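Family 88 glycosyl hydrolase (Bacteroides thetaiotaomicron, PDB 5NOA) probably acts as a polysaccharide lyase that removes rhamnose caps from complex arabinogalactan proteins, although its sequence belongs to a family of glycoside hydrolases. Local coordinates at residues Thr123-Tyr128 with Tyr173-Asn178; Arg139-Met144 with Pro179-Lys184. All coordinates share one frame; numbering follows the deposited sequence.

Interaction 1. Residues Thr123-Tyr128 with Tyr173-Asn178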
loop_
_atom_site.group_PDB
_atom_site.type_symbol
_atom_site.label_atom_id
_atom_site.label_comp_id
_atom_site.label_asym_id
_atom_site.label_seq_id
_atom_site.Cartn_x
_atom_site.Cartn_y
_atom_site.Cartn_z
ATOM N N THR A 123 1.587 2.951 11.456
ATOM C CA THR A 123 2.863 3.454 11.967
ATOM C C THR A 123 2.836 3.610 13.478
ATOM O O THR A 123 3.802 3.259 14.154
ATOM C CB THR A 123 3.261 4.735 11.224
ATOM O OG1 THR A 123 3.509 4.393 9.845
ATOM C CG2 THR A 123 4.512 5.337 11.783
ATOM N N TYR A 124 1.708 4.076 14.017
ATOM C CA TYR A 124 1.635 4.200 15.463
ATOM C C TYR A 124 1.805 2.840 16.135
ATOM O O TYR A 124 2.505 2.735 17.151
ATOM C CB TYR A 124 0.357 4.866 15.899
ATOM C CG TYR A 124 0.086 6.227 15.317
ATOM C CD1 TYR A 124 1.085 7.018 14.757
ATOM C CD2 TYR A 124 -1.201 6.720 15.279
ATOM C CE1 TYR A 124 0.794 8.242 14.188
ATOM C CE2 TYR A 124 -1.495 7.947 14.732
ATOM C CZ TYR A 124 -0.497 8.731 14.196
ATOM O OH TYR A 124 -0.726 9.952 13.615
ATOM N N ALA A 125 1.179 1.805 15.563
ATOM C CA ALA A 125 1.308 0.442 16.079
ATOM C C ALA A 125 2.735 -0.057 15.956
ATOM O O ALA A 125 3.253 -0.714 16.873
ATOM C CB ALA A 125 0.352 -0.477 15.365
ATOM N N ASP A 126 3.391 0.209 14.821
ATOM C CA ASP A 126 4.795 -0.226 14.646
ATOM C C ASP A 126 5.688 0.417 15.703
ATOM O O ASP A 126 6.565 -0.211 16.271
ATOM C CB ASP A 126 5.314 0.157 13.239
ATOM C CG ASP A 126 4.779 -0.703 12.132
ATOM O OD1 ASP A 126 4.226 -1.781 12.395
ATOM O OD2 ASP A 126 4.931 -0.262 10.955
ATOM N N LEU A 127 5.481 1.702 15.915
ATOM C CA LEU A 127 6.267 2.436 16.915
ATOM C C LEU A 127 5.985 1.896 18.323
ATOM O O LEU A 127 6.906 1.756 19.125
ATOM C CB LEU A 127 5.989 3.934 16.836
ATOM C CG LEU A 127 6.474 4.581 15.532
ATOM C CD1 LEU A 127 5.965 6.004 15.384
ATOM C CD2 LEU A 127 7.993 4.549 15.463
ATOM N N TYR A 128 4.715 1.598 18.616
ATOM C CA TYR A 128 4.360 0.950 19.877
ATOM C C TYR A 128 5.084 -0.370 20.058
ATOM O O TYR A 128 5.632 -0.653 21.117
ATOM C CB TYR A 128 2.822 0.729 19.922
ATOM C CG TYR A 128 2.361 -0.063 21.113
ATOM C CD1 TYR A 128 2.373 -1.446 21.089
ATOM C CD2 TYR A 128 1.927 0.561 22.249
ATOM C CE1 TYR A 128 2.001 -2.184 22.184
ATOM C CE2 TYR A 128 1.520 -0.169 23.355
ATOM C CZ TYR A 128 1.549 -1.547 23.319
ATOM O OH TYR A 128 1.172 -2.257 24.404
ATOM N N TYR A 173 -4.694 -6.514 16.217
ATOM C CA TYR A 173 -4.900 -7.865 16.760
ATOM C C TYR A 173 -3.668 -8.356 17.492
ATOM O O TYR A 173 -3.740 -8.882 18.599
ATOM C CB TYR A 173 -5.324 -8.871 15.684
ATOM C CG TYR A 173 -5.393 -10.244 16.270
ATOM C CD1 TYR A 173 -6.488 -10.599 17.058
ATOM C CD2 TYR A 173 -4.328 -11.129 16.188
ATOM C CE1 TYR A 173 -6.560 -11.810 17.681
ATOM C CE2 TYR A 173 -4.361 -12.333 16.826
ATOM C CZ TYR A 173 -5.491 -12.689 17.567
ATOM O OH TYR A 173 -5.524 -13.893 18.179
ATOM N N ASN A 174 -2.516 -8.224 16.862
ATOM C CA ASN A 174 -1.319 -8.811 17.474
ATOM C C ASN A 174 -0.953 -8.152 18.786
ATOM O O ASN A 174 -0.350 -8.795 19.634
ATOM C CB ASN A 174 -0.151 -8.837 16.466
ATOM C CG ASN A 174 -0.292 -9.947 15.424
ATOM O OD1 ASN A 174 -0.877 -10.980 15.673
ATOM N ND2 ASN A 174 0.285 -9.731 14.247
ATOM N N ILE A 175 -1.324 -6.882 18.958
ATOM C CA ILE A 175 -1.134 -6.199 20.225
ATOM C C ILE A 175 -2.184 -6.579 21.258
ATOM O O ILE A 175 -1.832 -6.907 22.380
ATOM C CB ILE A 175 -1.115 -4.677 20.021
ATOM C CG1 ILE A 175 0.121 -4.277 19.207
ATOM C CG2 ILE A 175 -1.157 -3.949 21.359
ATOM C CD1 ILE A 175 0.026 -2.915 18.575
ATOM N N THR A 176 -3.456 -6.485 20.892
ATOM C CA THR A 176 -4.565 -6.620 21.837
ATOM C C THR A 176 -5.000 -8.071 22.050
ATOM O O THR A 176 -5.611 -8.394 23.069
ATOM C CB THR A 176 -5.819 -5.832 21.371
ATOM O OG1 THR A 176 -6.329 -6.409 20.164
ATOM C CG2 THR A 176 -5.506 -4.332 21.175
ATOM N N LYS A 177 -4.787 -8.915 21.038
ATOM C CA LYS A 177 -5.360 -10.258 20.968
ATOM C C LYS A 177 -6.888 -10.296 21.043
ATOM O O LYS A 177 -7.474 -11.326 21.403
ATOM C CB LYS A 177 -4.686 -11.200 22.002
ATOM C CG LYS A 177 -3.158 -11.266 21.915
ATOM C CD LYS A 177 -2.684 -11.896 20.602
ATOM C CE LYS A 177 -1.160 -11.949 20.475
ATOM N NZ LYS A 177 -0.519 -12.908 21.417
ATOM N N ASN A 178 -7.519 -9.181 20.643
ATOM C CA ASN A 178 -8.957 -9.098 20.585
ATOM C C ASN A 178 -9.432 -9.693 19.244
ATOM O O ASN A 178 -9.230 -9.089 18.216
ATOM C CB ASN A 178 -9.382 -7.638 20.721
ATOM C CG ASN A 178 -10.864 -7.437 20.624
ATOM O OD1 ASN A 178 -11.643 -8.349 20.286
ATOM N ND2 ASN A 178 -11.287 -6.205 20.954
#
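Ile175, in the last turn of helix 160-176, is the residue of Tyr173-Asn178 that meets helix 120-130, where Ala125 and Tyr128 receive it from successive turns. Ahead of it in sequence, Tyr173 turns its ring toward helix 180-196, while Asn174 ND2 bonds to the backbone O of Asp242. Ile175 then spreads both branches over its partners. Its CD1 lies 4.0 Å from Ala125 CB and also reaches Tyr128 CD1 at 3.7 Å. The shorter branch, CG2, stands 3.7 Å from Tyr128 CE1, approaching the ring on a slant. Tyr128 has CG anti to its own backbone N (chi1 174°), which swings the ring out so that one side of it, CD1 and CE1, runs past the isoleucine. With an alanine in place of Tyr128, Ile175 CG2 would probably be left without its partner and a gap would open beside CD1. Next, Thr176 closes an ST turn, its OG1 accepting from Asn178 N at 3.1 Å. Lys177 leaves the helix with positive phi, and Asn178 OD1 caps Leu180 N of the following helix. The helices are also joined by a salt bridge from Asp126 to Lys171 of helix 160-176, but between the two segments themselves the contact is purely apolar and depends on how well methyl groups and ring fit together.

Interaction 2. Residues Arg139-Met144 with Pro179-Lys184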
loop_
_atom_site.group_PDB
_atom_site.type_symbol
_atom_site.label_atom_id
_atom_site.label_comp_id
_atom_site.label_asym_id
_atom_site.label_seq_id
_atom_site.Cartn_x
_atom_site.Cartn_y
_atom_site.Cartn_z
ATOM N N ARG A 139 -5.636 6.195 20.590
ATOM C CA ARG A 139 -6.578 6.686 19.608
ATOM C C ARG A 139 -6.909 5.587 18.597
ATOM O O ARG A 139 -8.069 5.426 18.216
ATOM C CB ARG A 139 -6.100 7.943 18.917
ATOM C CG ARG A 139 -7.086 8.465 17.881
ATOM C CD ARG A 139 -8.352 8.946 18.481
ATOM N NE ARG A 139 -9.063 9.763 17.528
ATOM C CZ ARG A 139 -10.138 10.497 17.791
ATOM N NH1 ARG A 139 -10.735 10.449 18.969
ATOM N NH2 ARG A 139 -10.649 11.294 16.870
ATOM N N ALA A 140 -5.892 4.851 18.116
ATOM C CA ALA A 140 -6.151 3.790 17.152
ATOM C C ALA A 140 -7.202 2.818 17.685
ATOM O O ALA A 140 -8.144 2.438 17.004
ATOM C CB ALA A 140 -4.881 3.056 16.835
ATOM N N ARG A 141 -7.011 2.410 18.946
ATOM C CA ARG A 141 -7.944 1.470 19.541
ATOM C C ARG A 141 -9.336 2.087 19.745
ATOM O O ARG A 141 -10.343 1.445 19.479
ATOM C CB ARG A 141 -7.426 0.963 20.894
ATOM C CG ARG A 141 -6.276 -0.042 20.810
ATOM C CD ARG A 141 -5.932 -0.642 22.170
ATOM N NE ARG A 141 -7.175 -1.198 22.663
ATOM C CZ ARG A 141 -7.544 -1.311 23.924
ATOM N NH1 ARG A 141 -6.692 -1.057 24.916
ATOM N NH2 ARG A 141 -8.785 -1.675 24.204
ATOM N N GLU A 142 -9.395 3.330 20.205
ATOM C CA GLU A 142 -10.678 3.991 20.443
ATOM C C GLU A 142 -11.476 4.028 19.143
ATOM O O GLU A 142 -12.639 3.678 19.099
ATOM C CB GLU A 142 -10.455 5.421 20.952
ATOM C CG GLU A 142 -11.761 6.181 21.146
ATOM C CD GLU A 142 -11.599 7.686 21.348
ATOM O OE1 GLU A 142 -10.537 8.291 21.023
ATOM O OE2 GLU A 142 -12.605 8.283 21.828
ATOM N N VAL A 143 -10.819 4.444 18.070
ATOM C CA VAL A 143 -11.486 4.594 16.798
ATOM C C VAL A 143 -11.884 3.259 16.230
ATOM O O VAL A 143 -13.057 3.074 15.834
ATOM C CB VAL A 143 -10.573 5.366 15.818
ATOM C CG1 VAL A 143 -11.115 5.309 14.410
ATOM C CG2 VAL A 143 -10.408 6.811 16.279
ATOM N N MET A 144 -10.948 2.310 16.162
ATOM C CA MET A 144 -11.308 1.052 15.506
ATOM C C MET A 144 -12.319 0.235 16.304
ATOM O O MET A 144 -13.196 -0.397 15.735
ATOM C CB MET A 144 -10.064 0.204 15.203
ATOM C CG MET A 144 -9.021 0.858 14.300
ATOM S SD MET A 144 -9.660 1.770 12.860
ATOM C CE MET A 144 -10.476 0.474 11.934
ATOM N N PRO A 179 -10.096 -10.862 19.291
ATOM C CA PRO A 179 -10.503 -11.509 18.026
ATOM C C PRO A 179 -11.465 -10.729 17.133
ATOM O O PRO A 179 -11.575 -11.013 15.938
ATOM C CB PRO A 179 -11.140 -12.826 18.497
ATOM C CG PRO A 179 -11.406 -12.651 19.930
ATOM C CD PRO A 179 -10.444 -11.687 20.454
ATOM N N LEU A 180 -12.154 -9.741 17.680
ATOM C CA LEU A 180 -13.048 -8.952 16.868
ATOM C C LEU A 180 -12.315 -8.276 15.708
ATOM O O LEU A 180 -12.893 -8.131 14.645
ATOM C CB LEU A 180 -13.813 -7.945 17.729
ATOM C CG LEU A 180 -14.918 -7.188 17.022
ATOM C CD1 LEU A 180 -16.046 -8.124 16.568
ATOM C CD2 LEU A 180 -15.459 -6.115 17.949
ATOM N N TYR A 181 -11.060 -7.868 15.917
ATOM C CA TYR A 181 -10.288 -7.275 14.801
ATOM C C TYR A 181 -10.231 -8.185 13.585
ATOM O O TYR A 181 -10.312 -7.711 12.458
ATOM C CB TYR A 181 -8.871 -6.913 15.252
ATOM C CG TYR A 181 -8.771 -5.655 16.077
ATOM C CD1 TYR A 181 -8.861 -4.419 15.471
ATOM C CD2 TYR A 181 -8.582 -5.690 17.462
ATOM C CE1 TYR A 181 -8.778 -3.253 16.215
ATOM C CE2 TYR A 181 -8.507 -4.529 18.195
ATOM C CZ TYR A 181 -8.599 -3.315 17.560
ATOM O OH TYR A 181 -8.500 -2.140 18.254
ATOM N N LEU A 182 -10.076 -9.482 13.821
ATOM C CA LEU A 182 -9.962 -10.415 12.708
ATOM C C LEU A 182 -11.297 -10.794 12.095
ATOM O O LEU A 182 -11.390 -11.057 10.898
ATOM C CB LEU A 182 -9.119 -11.636 13.112
ATOM C CG LEU A 182 -7.724 -11.306 13.649
ATOM C CD1 LEU A 182 -6.975 -12.600 13.978
ATOM C CD2 LEU A 182 -6.936 -10.436 12.698
ATOM N N GLU A 183 -12.342 -10.773 12.908
ATOM C CA GLU A 183 -13.679 -10.958 12.385
ATOM C C GLU A 183 -14.107 -9.798 11.485
ATOM O O GLU A 183 -14.661 -9.984 10.383
ATOM C CB GLU A 183 -14.674 -11.129 13.516
ATOM C CG GLU A 183 -16.124 -11.222 13.100
ATOM C CD GLU A 183 -16.425 -12.313 12.096
ATOM O OE1 GLU A 183 -15.859 -13.457 12.215
ATOM O OE2 GLU A 183 -17.265 -11.995 11.188
ATOM N N LYS A 184 -13.842 -8.595 11.946
ATOM C CA LYS A 184 -14.188 -7.398 11.180
ATOM C C LYS A 184 -13.298 -7.179 9.970
ATOM O O LYS A 184 -13.784 -6.658 8.964
ATOM C CB LYS A 184 -14.258 -6.199 12.128
ATOM C CG LYS A 184 -15.457 -6.279 13.079
ATOM C CD LYS A 184 -16.750 -5.886 12.385
ATOM C CE LYS A 184 -17.960 -6.017 13.292
ATOM N NZ LYS A 184 -19.187 -5.544 12.609
#
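In the (alpha/alpha)6 barrel of the six-hairpin glycosidase clan, as in other family 88 enzymes, Tyr181 in the first turn of helix 180-196 reaches across to Arg141 and Met144 on helix 135-149. Between Arg139-Met144 and Pro179-Lys184 the meeting rests on this one long side chain, while Met148, farther along helix 135-149, also touches Leu180, Tyr181 and Lys184. Within these two segments the nearest CA atoms, those of Met144 and Tyr181, are 8.4 Å apart. Tyr181 CG sits beside its backbone N and anti to the carbonyl carbon (chi1 -77°), and from there the ring carries its hydroxyl over to the neighbouring helix. Met144 meets the edge of that ring, its CB 3.8 Å from Tyr181 CE1 and near the ring plane. The rest of the methionine bends away, so the sulfur and CE are not what packs here; its side chain goes on to touch Gln118 and Phe121. Arg141 lies one turn earlier than Met144 and borders the hydroxyl: Tyr181 OH is 3.9 Å from Arg141 CA and 4.0 Å from Arg141 CG. The arginine chain crosses the tyrosine at about a right angle, with the guanidinium and ring planes 74° apart. The polar ends are joined through a third residue, since Glu145 OE2 forms a salt bridge with Arg141 NE and a hydrogen bond with Tyr181 OH. That carboxylate thus satisfies the hydroxyl of a buried tyrosine and probably helps to hold the arginine in place. Farther round helix 135-149, Arg139 is paired with Asp96 as well as with Glu142 in its own helix; in the latter salt bridge Arg139 NH1 approaches Glu142 OE1 at 3.0 Å from above the carboxylate plane.

Interactions 1 and 2 have centres about 10 Å apart, on the same side of the chain's centre, and their segments alternate in sequence: 123-128, 139-144, 173-178, then 179-184. Four helices are involved, 120-130, 135-149, 160-176 and 180-196, and the second segments of the two contacts adjoin directly in the chain. The contacts also touch in space. Thr176 OG1 lies 3.5 Å from Tyr181 CE2, Thr176 CG2 is 3.8 Å from Arg141 CD, and Tyr173 CG packs 3.6 Å from Leu182 CD1. Residues on the two sides of the turn, Ile175 and Thr176 before it and Tyr181 after it, thus pack the helical hairpin 160-196 against helices 120-130 and 135-149.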